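Local coordinates for protein beta-d-glucoside glucohydrolase (Hypocrea jecorina, PDB 3ZZ1) that probably hydrolyses terminal, non-reducing beta-D-glucosyl residues, releasing beta-D-glucose during cellulose breakdown, at residues V387-F392 / L505-S510; G353-I358 / F434-S439; L59-L64 / V108-V113. All blocks are in the same frame, centred on the assembly; numbering follows the deposited sequence.

Interaction 1 (V387-F392 / L505-S510)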
loop_
_atom_site.group_PDB
_atom_site.type_symbol
_atom_site.label_atom_id
_atom_site.label_comp_id
_atom_site.label_asym_id
_atom_site.label_seq_id
_atom_site.Cartn_x
_atom_site.Cartn_y
_atom_site.Cartn_z
ATOM N N VAL A 387 13.411 -1.159 5.595
ATOM C CA VAL A 387 14.654 -1.856 5.223
ATOM C C VAL A 387 15.877 -0.934 5.339
ATOM O O VAL A 387 15.737 0.271 5.548
ATOM C CB VAL A 387 14.610 -2.436 3.773
ATOM C CG1 VAL A 387 13.508 -3.484 3.609
ATOM C CG2 VAL A 387 14.458 -1.323 2.746
ATOM N N ASN A 388 17.068 -1.514 5.190
ATOM C CA ASN A 388 18.316 -0.760 5.127
ATOM C C ASN A 388 18.463 -0.011 3.804
ATOM O O ASN A 388 18.113 -0.537 2.741
ATOM C CB ASN A 388 19.512 -1.705 5.267
ATOM C CG ASN A 388 19.614 -2.342 6.639
ATOM O OD1 ASN A 388 19.753 -3.560 6.751
ATOM N ND2 ASN A 388 19.569 -1.525 7.686
ATOM N N TYR A 389 18.989 1.211 3.879
ATOM C CA TYR A 389 19.334 1.984 2.694
ATOM C C TYR A 389 20.721 1.606 2.190
ATOM O O TYR A 389 21.683 1.617 2.956
ATOM C CB TYR A 389 19.305 3.485 2.995
ATOM C CG TYR A 389 17.927 4.040 3.259
ATOM C CD1 TYR A 389 16.936 4.005 2.271
ATOM C CD2 TYR A 389 17.616 4.616 4.487
ATOM C CE1 TYR A 389 15.664 4.512 2.513
ATOM C CE2 TYR A 389 16.356 5.134 4.733
ATOM C CZ TYR A 389 15.384 5.078 3.746
ATOM O OH TYR A 389 14.137 5.595 3.998
ATOM N N PRO A 390 20.835 1.268 0.897
ATOM C CA PRO A 390 22.167 1.042 0.336
ATOM C C PRO A 390 22.891 2.378 0.138
ATOM O O PRO A 390 24.120 2.431 0.117
ATOM C CB PRO A 390 21.868 0.375 -1.007
ATOM C CG PRO A 390 20.501 0.854 -1.377
ATOM C CD PRO A 390 19.761 1.007 -0.079
ATOM N N TYR A 391 22.101 3.435 -0.012
ATOM C CA TYR A 391 22.567 4.818 -0.079
ATOM C C TYR A 391 21.329 5.676 0.163
ATOM O O TYR A 391 20.211 5.147 0.237
ATOM C CB TYR A 391 23.189 5.131 -1.449
ATOM C CG TYR A 391 22.209 5.040 -2.600
ATOM C CD1 TYR A 391 21.974 3.826 -3.244
ATOM C CD2 TYR A 391 21.511 6.168 -3.038
ATOM C CE1 TYR A 391 21.069 3.732 -4.297
ATOM C CE2 TYR A 391 20.607 6.090 -4.080
ATOM C CZ TYR A 391 20.390 4.868 -4.708
ATOM O OH TYR A 391 19.489 4.782 -5.743
ATOM N N PHE A 392 21.518 6.986 0.284
ATOM C CA PHE A 392 20.402 7.905 0.434
ATOM C C PHE A 392 20.786 9.276 -0.102
ATOM O O PHE A 392 21.762 9.875 0.355
ATOM C CB PHE A 392 19.965 8.013 1.900
ATOM C CG PHE A 392 18.591 8.618 2.088
ATOM C CD1 PHE A 392 18.382 9.992 1.920
ATOM C CD2 PHE A 392 17.508 7.818 2.445
ATOM C CE1 PHE A 392 17.123 10.551 2.087
ATOM C CE2 PHE A 392 16.234 8.368 2.621
ATOM C CZ PHE A 392 16.041 9.739 2.447
ATOM N N LEU A 505 6.794 9.656 0.544
ATOM C CA LEU A 505 7.855 8.819 1.103
ATOM C C LEU A 505 8.708 8.232 -0.018
ATOM O O LEU A 505 8.358 7.205 -0.598
ATOM C CB LEU A 505 7.282 7.718 1.996
ATOM C CG LEU A 505 6.442 8.140 3.200
ATOM C CD1 LEU A 505 5.613 6.967 3.676
ATOM C CD2 LEU A 505 7.303 8.712 4.332
ATOM N N PRO A 506 9.829 8.903 -0.331
ATOM C CA PRO A 506 10.612 8.653 -1.543
ATOM C C PRO A 506 11.708 7.592 -1.434
ATOM O O PRO A 506 12.323 7.238 -2.446
ATOM C CB PRO A 506 11.248 10.017 -1.811
ATOM C CG PRO A 506 11.429 10.599 -0.457
ATOM C CD PRO A 506 10.269 10.128 0.363
ATOM N N SER A 507 11.957 7.102 -0.224
ATOM C CA SER A 507 13.083 6.198 0.032
ATOM C C SER A 507 14.426 6.818 -0.411
ATOM O O SER A 507 14.612 8.039 -0.317
ATOM C CB SER A 507 12.846 4.830 -0.612
ATOM O OG SER A 507 13.840 3.913 -0.210
ATOM N N GLN A 508 15.332 5.978 -0.912
ATOM C CA GLN A 508 16.726 6.356 -1.195
ATOM C C GLN A 508 16.924 7.450 -2.251
ATOM O O GLN A 508 17.986 8.074 -2.302
ATOM C CB GLN A 508 17.537 5.111 -1.577
ATOM C CG GLN A 508 17.097 4.457 -2.882
ATOM C CD GLN A 508 17.555 3.017 -3.016
ATOM O OE1 GLN A 508 17.452 2.226 -2.074
ATOM N NE2 GLN A 508 18.038 2.662 -4.197
ATOM N N GLU A 509 15.916 7.673 -3.090
ATOM C CA GLU A 509 16.028 8.640 -4.190
ATOM C C GLU A 509 15.400 9.999 -3.869
ATOM O O GLU A 509 15.158 10.804 -4.769
ATOM C CB GLU A 509 15.440 8.060 -5.485
ATOM C CG GLU A 509 16.334 7.035 -6.176
ATOM C CD GLU A 509 17.620 7.629 -6.749
ATOM O OE1 GLU A 509 17.593 8.760 -7.275
ATOM O OE2 GLU A 509 18.666 6.957 -6.678
ATOM N N SER A 510 15.157 10.249 -2.584
ATOM C CA SER A 510 14.527 11.491 -2.122
ATOM C C SER A 510 14.957 12.753 -2.884
ATOM O O SER A 510 14.131 13.408 -3.533
ATOM C CB SER A 510 14.776 11.686 -0.623
ATOM O OG SER A 510 14.187 12.894 -0.174
#
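Phe392 and Gln508 are the nearest CA pair across two loop segments, 4.3 Å apart. Gln508 is held between the two tyrosines and Phe392. Its CB sits over one face of the Tyr391 ring in a CH-pi contact, 4.3 Å from the centroid and 19° off the normal. With chi1 at 65°, CG lies between backbone N and carbonyl carbon, and the extended chain beyond it carries NE2 to Tyr391 OH, a weak bond of 3.0 Å with an angle of 140°. Tyr391 OH donates to Glu509 OE2 at 2.5 Å, on its anti lone pair. The phenol oxygen thus has one short bond and a second, weak one, while Asn512 takes Glu509 OE1. Gln508 OE1 lies 3.3 Å from Pro390 CD but bonds to the backbone N of Ala74, whose carbonyl accepts Ser507 OG. Ser507 OG meets the Tyr389 ring at its edge, 3.3 Å from Tyr389 CE1. Phe392 reaches Ser507 O with CE2 (3.4 Å) while laying CD2 over the Tyr389 face. The arrangement joins two loops of the family 3 C-terminal domain, one entering helix 510-518 just behind Glu509, and ties them to Ala74 of the N-terminal domain.

Interaction 2 (G353-I358 / F434-S439)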
loop_
_atom_site.group_PDB
_atom_site.type_symbol
_atom_site.label_atom_id
_atom_site.label_comp_id
_atom_site.label_asym_id
_atom_site.label_seq_id
_atom_site.Cartn_x
_atom_site.Cartn_y
_atom_site.Cartn_z
ATOM N N GLY A 353 15.669 23.160 7.634
ATOM C CA GLY A 353 15.040 22.006 8.276
ATOM C C GLY A 353 15.978 20.823 8.416
ATOM O O GLY A 353 16.772 20.540 7.520
ATOM N N SER A 354 15.891 20.125 9.544
ATOM C CA SER A 354 16.711 18.938 9.767
ATOM C C SER A 354 16.415 17.851 8.735
ATOM O O SER A 354 17.291 17.053 8.411
ATOM C CB SER A 354 16.493 18.391 11.170
ATOM O OG SER A 354 15.157 17.953 11.328
ATOM N N ALA A 355 15.182 17.836 8.224
ATOM C CA ALA A 355 14.742 16.859 7.215
ATOM C C ALA A 355 15.337 17.097 5.819
ATOM O O ALA A 355 15.105 16.312 4.897
ATOM C CB ALA A 355 13.223 16.825 7.142
ATOM N N ALA A 356 16.096 18.178 5.669
ATOM C CA ALA A 356 16.805 18.460 4.422
ATOM C C ALA A 356 18.079 17.625 4.261
ATOM O O ALA A 356 18.483 17.321 3.136
ATOM C CB ALA A 356 17.124 19.947 4.323
ATOM N N ILE A 357 18.700 17.241 5.378
ATOM C CA ILE A 357 20.005 16.556 5.346
ATOM C C ILE A 357 20.000 15.088 5.798
ATOM O O ILE A 357 19.017 14.595 6.348
ATOM C CB ILE A 357 21.076 17.325 6.166
ATOM C CG1 ILE A 357 20.683 17.382 7.651
ATOM C CG2 ILE A 357 21.308 18.715 5.571
ATOM C CD1 ILE A 357 21.860 17.599 8.594
ATOM N N ILE A 358 21.121 14.408 5.564
ATOM C CA ILE A 358 21.339 13.039 6.035
ATOM C C ILE A 358 21.334 13.001 7.568
ATOM O O ILE A 358 22.032 13.783 8.218
ATOM C CB ILE A 358 22.684 12.462 5.500
ATOM C CG1 ILE A 358 22.667 12.307 3.969
ATOM C CG2 ILE A 358 23.039 11.140 6.188
ATOM C CD1 ILE A 358 21.705 11.252 3.436
ATOM N N PHE A 434 11.757 22.233 5.011
ATOM C CA PHE A 434 11.533 20.789 5.035
ATOM C C PHE A 434 10.935 20.322 6.348
ATOM O O PHE A 434 11.546 20.462 7.413
ATOM C CB PHE A 434 12.832 20.038 4.738
ATOM C CG PHE A 434 13.271 20.144 3.309
ATOM C CD1 PHE A 434 13.970 21.259 2.861
ATOM C CD2 PHE A 434 12.962 19.142 2.401
ATOM C CE1 PHE A 434 14.365 21.365 1.534
ATOM C CE2 PHE A 434 13.357 19.245 1.079
ATOM C CZ PHE A 434 14.059 20.360 0.645
ATOM N N ILE A 435 9.725 19.780 6.259
ATOM C CA ILE A 435 9.004 19.283 7.424
ATOM C C ILE A 435 8.566 17.835 7.204
ATOM O O ILE A 435 8.503 17.366 6.063
ATOM C CB ILE A 435 7.793 20.190 7.803
ATOM C CG1 ILE A 435 6.705 20.148 6.724
ATOM C CG2 ILE A 435 8.254 21.629 8.093
ATOM C CD1 ILE A 435 5.426 20.883 7.093
ATOM N N THR A 436 8.289 17.129 8.299
ATOM C CA THR A 436 7.928 15.713 8.242
ATOM C C THR A 436 6.853 15.330 9.257
ATOM O O THR A 436 6.580 16.064 10.211
ATOM C CB THR A 436 9.140 14.788 8.529
ATOM O OG1 THR A 436 9.661 15.067 9.834
ATOM C CG2 THR A 436 10.244 14.928 7.475
ATOM N N ALA A 437 6.246 14.171 9.017
ATOM C CA ALA A 437 5.540 13.410 10.038
ATOM C C ALA A 437 5.832 11.932 9.797
ATOM O O ALA A 437 5.965 11.498 8.650
ATOM C CB ALA A 437 4.055 13.687 10.004
ATOM N N ASP A 438 5.949 11.173 10.883
ATOM C CA ASP A 438 6.361 9.778 10.821
ATOM C C ASP A 438 5.376 8.918 11.609
ATOM O O ASP A 438 4.617 9.433 12.437
ATOM C CB ASP A 438 7.790 9.626 11.380
ATOM C CG ASP A 438 8.533 8.406 10.820
ATOM O OD1 ASP A 438 7.944 7.634 10.033
ATOM O OD2 ASP A 438 9.724 8.218 11.170
ATOM N N SER A 439 5.373 7.619 11.318
ATOM C CA SER A 439 4.603 6.616 12.070
ATOM C C SER A 439 5.096 5.215 11.700
ATOM O O SER A 439 5.889 5.057 10.765
ATOM C CB SER A 439 3.093 6.749 11.818
ATOM O OG SER A 439 2.721 6.241 10.548
HETATM O O HOH W 1 12.785 19.182 9.522
#
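Phe434 holds CG anti to its carbonyl carbon and beside its backbone N (chi1 -72°), a setting that puts one face of the ring under Ala356. Thr436, two residues on along the same side of the strand, has chi1 near 60°, leaving CG2 beside its backbone N, where it meets Ala355 CB methyl to methyl at 3.5 Å. Ala356 CB comes nearest the ring at Phe434 CD1, 3.7 Å away; the line from Ala356 CB to the Phe434 centroid is 30° off the normal, an off-centre CH-pi contact, while Ala356 CA hangs over the same face toward the rim. Ala355 CB packs on Phe434 CB at 4.0 Å. Replacing Phe434 with an alanine would probably open a gap beneath Ala356 and deprive its methyl of the aromatic face. The polar link is indirect: a water accepts from Ala355 N (3.0 Å) and donates to Phe434 O (2.8 Å), bridging the 3-10 turn to the strand. A side chain at Gly353 would not fit, since a CB there would fall 2.5 Å from Phe434 O. Thr436 OG1 turns to Asp374 instead. In the sheet, strand 430-437 runs parallel between 348-352 and 476-482, and the turn 354-356 follows the former after Gly353; the Phe434 side chain also touches Val351 and Val479 on these strands and Pro395 and Ile399 of helix 395-404.

Interaction 3 (L59-L64 / V108-V113)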
loop_
_atom_site.group_PDB
_atom_site.type_symbol
_atom_site.label_atom_id
_atom_site.label_comp_id
_atom_site.label_asym_id
_atom_site.label_seq_id
_atom_site.Cartn_x
_atom_site.Cartn_y
_atom_site.Cartn_z
ATOM N N LEU A 59 11.069 -17.331 4.267
ATOM C CA LEU A 59 10.140 -16.207 4.249
ATOM C C LEU A 59 10.824 -14.960 4.794
ATOM O O LEU A 59 11.448 -15.007 5.849
ATOM C CB LEU A 59 8.887 -16.522 5.070
ATOM C CG LEU A 59 8.056 -17.733 4.633
ATOM C CD1 LEU A 59 8.476 -19.003 5.369
ATOM C CD2 LEU A 59 6.586 -17.452 4.864
ATOM N N GLN A 60 10.701 -13.852 4.063
ATOM C CA GLN A 60 11.354 -12.599 4.441
ATOM C C GLN A 60 10.450 -11.393 4.221
ATOM O O GLN A 60 9.683 -11.344 3.258
ATOM C CB GLN A 60 12.643 -12.410 3.635
ATOM C CG GLN A 60 13.669 -11.458 4.262
ATOM C CD GLN A 60 14.622 -12.155 5.229
ATOM O OE1 GLN A 60 15.573 -11.550 5.723
ATOM N NE2 GLN A 60 14.373 -13.424 5.495
ATOM N N ASP A 61 10.556 -10.421 5.125
ATOM C CA ASP A 61 9.978 -9.100 4.919
ATOM C C ASP A 61 10.754 -8.386 3.806
ATOM O O ASP A 61 11.894 -8.749 3.527
ATOM C CB ASP A 61 10.047 -8.290 6.218
ATOM C CG ASP A 61 9.022 -8.739 7.245
ATOM O OD1 ASP A 61 7.841 -8.933 6.873
ATOM O OD2 ASP A 61 9.397 -8.887 8.429
ATOM N N GLY A 62 10.144 -7.413 3.131
ATOM C CA GLY A 62 8.737 -7.067 3.272
ATOM C C GLY A 62 8.225 -6.352 2.030
ATOM O O GLY A 62 8.779 -6.522 0.940
ATOM N N PRO A 63 7.183 -5.520 2.195
ATOM C CA PRO A 63 6.449 -4.885 1.097
ATOM C C PRO A 63 7.247 -3.919 0.206
ATOM O O PRO A 63 6.823 -3.657 -0.920
ATOM C CB PRO A 63 5.319 -4.137 1.820
ATOM C CG PRO A 63 5.194 -4.827 3.142
ATOM C CD PRO A 63 6.595 -5.179 3.503
ATOM N N LEU A 64 8.365 -3.384 0.695
ATOM C CA LEU A 64 9.185 -2.464 -0.111
ATOM C C LEU A 64 10.623 -2.942 -0.349
ATOM O O LEU A 64 11.493 -2.159 -0.736
ATOM C CB LEU A 64 9.161 -1.036 0.463
ATOM C CG LEU A 64 9.507 -0.741 1.931
ATOM C CD1 LEU A 64 10.988 -0.843 2.217
ATOM C CD2 LEU A 64 9.011 0.639 2.321
ATOM N N VAL A 108 9.582 -16.523 -0.232
ATOM C CA VAL A 108 8.361 -15.778 0.060
ATOM C C VAL A 108 8.681 -14.376 0.563
ATOM O O VAL A 108 9.428 -14.213 1.528
ATOM C CB VAL A 108 7.450 -16.506 1.104
ATOM C CG1 VAL A 108 6.063 -15.914 1.090
ATOM C CG2 VAL A 108 7.367 -18.003 0.827
ATOM N N ILE A 109 8.123 -13.372 -0.112
ATOM C CA ILE A 109 8.212 -11.985 0.341
ATOM C C ILE A 109 6.906 -11.585 1.032
ATOM O O ILE A 109 5.807 -11.819 0.507
ATOM C CB ILE A 109 8.590 -11.002 -0.810
ATOM C CG1 ILE A 109 8.980 -9.625 -0.249
ATOM C CG2 ILE A 109 7.470 -10.884 -1.841
ATOM C CD1 ILE A 109 10.294 -9.616 0.524
ATOM N N LEU A 110 7.038 -11.009 2.222
ATOM C CA LEU A 110 5.886 -10.734 3.077
ATOM C C LEU A 110 5.244 -9.385 2.756
ATOM O O LEU A 110 5.417 -8.399 3.478
ATOM C CB LEU A 110 6.277 -10.860 4.556
ATOM C CG LEU A 110 6.857 -12.228 4.957
ATOM C CD1 LEU A 110 7.287 -12.231 6.415
ATOM C CD2 LEU A 110 5.871 -13.379 4.690
ATOM N N GLY A 111 4.505 -9.374 1.651
ATOM C CA GLY A 111 3.858 -8.182 1.103
ATOM C C GLY A 111 3.320 -8.552 -0.272
ATOM O O GLY A 111 3.619 -9.635 -0.769
ATOM N N PRO A 112 2.543 -7.661 -0.913
ATOM C CA PRO A 112 2.176 -6.283 -0.562
ATOM C C PRO A 112 1.024 -6.162 0.446
ATOM O O PRO A 112 0.436 -7.168 0.844
ATOM C CB PRO A 112 1.784 -5.685 -1.915
ATOM C CG PRO A 112 1.256 -6.852 -2.696
ATOM C CD PRO A 112 2.032 -8.045 -2.246
ATOM N N VAL A 113 0.712 -4.930 0.845
ATOM C CA VAL A 113 -0.236 -4.674 1.932
ATOM C C VAL A 113 -1.582 -4.125 1.449
ATOM O O VAL A 113 -1.644 -3.038 0.867
ATOM C CB VAL A 113 0.363 -3.696 2.981
ATOM C CG1 VAL A 113 -0.646 -3.406 4.104
ATOM C CG2 VAL A 113 1.648 -4.254 3.552
#
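Two neighbouring parallel strands of the TIM-barrel-clan N-terminal domain, 58-60 and 108-109, pair here; helices 78-83 and 87-103 lie in the connection, making a beta-alpha-beta crossover. Gln60 uses both backbone groups: its N donates to Val108 O at 2.9 Å, nearly straight at 166°, and its O accepts from Leu110 N at 2.9 Å. Ile109 CA adds a CH contact to that same Gln60 O at 3.3 Å. On one face Leu59 and Val108 lie side by side, pointing the same way, with CG and CB 3.8 Å apart. Leu110 has CG anti to its carbonyl carbon (chi1 -57°), which lays the side chain along the Gln60 carbonyl and brings CD1 to 3.4 Å from Asp61 OD1. Beyond the strands a cis peptide precedes Gly62 and another precedes Pro112. Pro63 presses close here: a CB on Gly111 would sit 2.7 Å from Pro63 CA, and Pro63 CG meets Val113 CG2 at 3.6 Å. Lys158 bonds Leu110 O. The buried main-chain polar groups of Gln60 are satisfied by the pairing, while Asp61 OD2 is salt-bridged to Arg67 and OD1 lies by Leu110 CD1 with Lys158 in a long, weak ion pair, so two basic residues face this carboxylate.

Interaction 1 is the middle member of the three. Its centre lies 14 Å from that of interaction 2, and the two touch where Phe392 O meets Ile358 CD1 at 3.4 Å; all four segments belong to the C-terminal domain. Toward the N-terminal domain, Val387 CG2 packs on Leu64 CD1 at 3.5 Å, joining interaction 1 to interaction 3, centres 17 Å apart. Interactions 2 and 3 do not touch: their nearest atoms are about 10 Å apart. The bound sugar, an N-linked glycan residue at Asn310, marks the glycosylated surface, not a substrate pocket; from this sugar to the side chain of Pro390 is about 13 Å, and to that of Gln60 also about 13 Å.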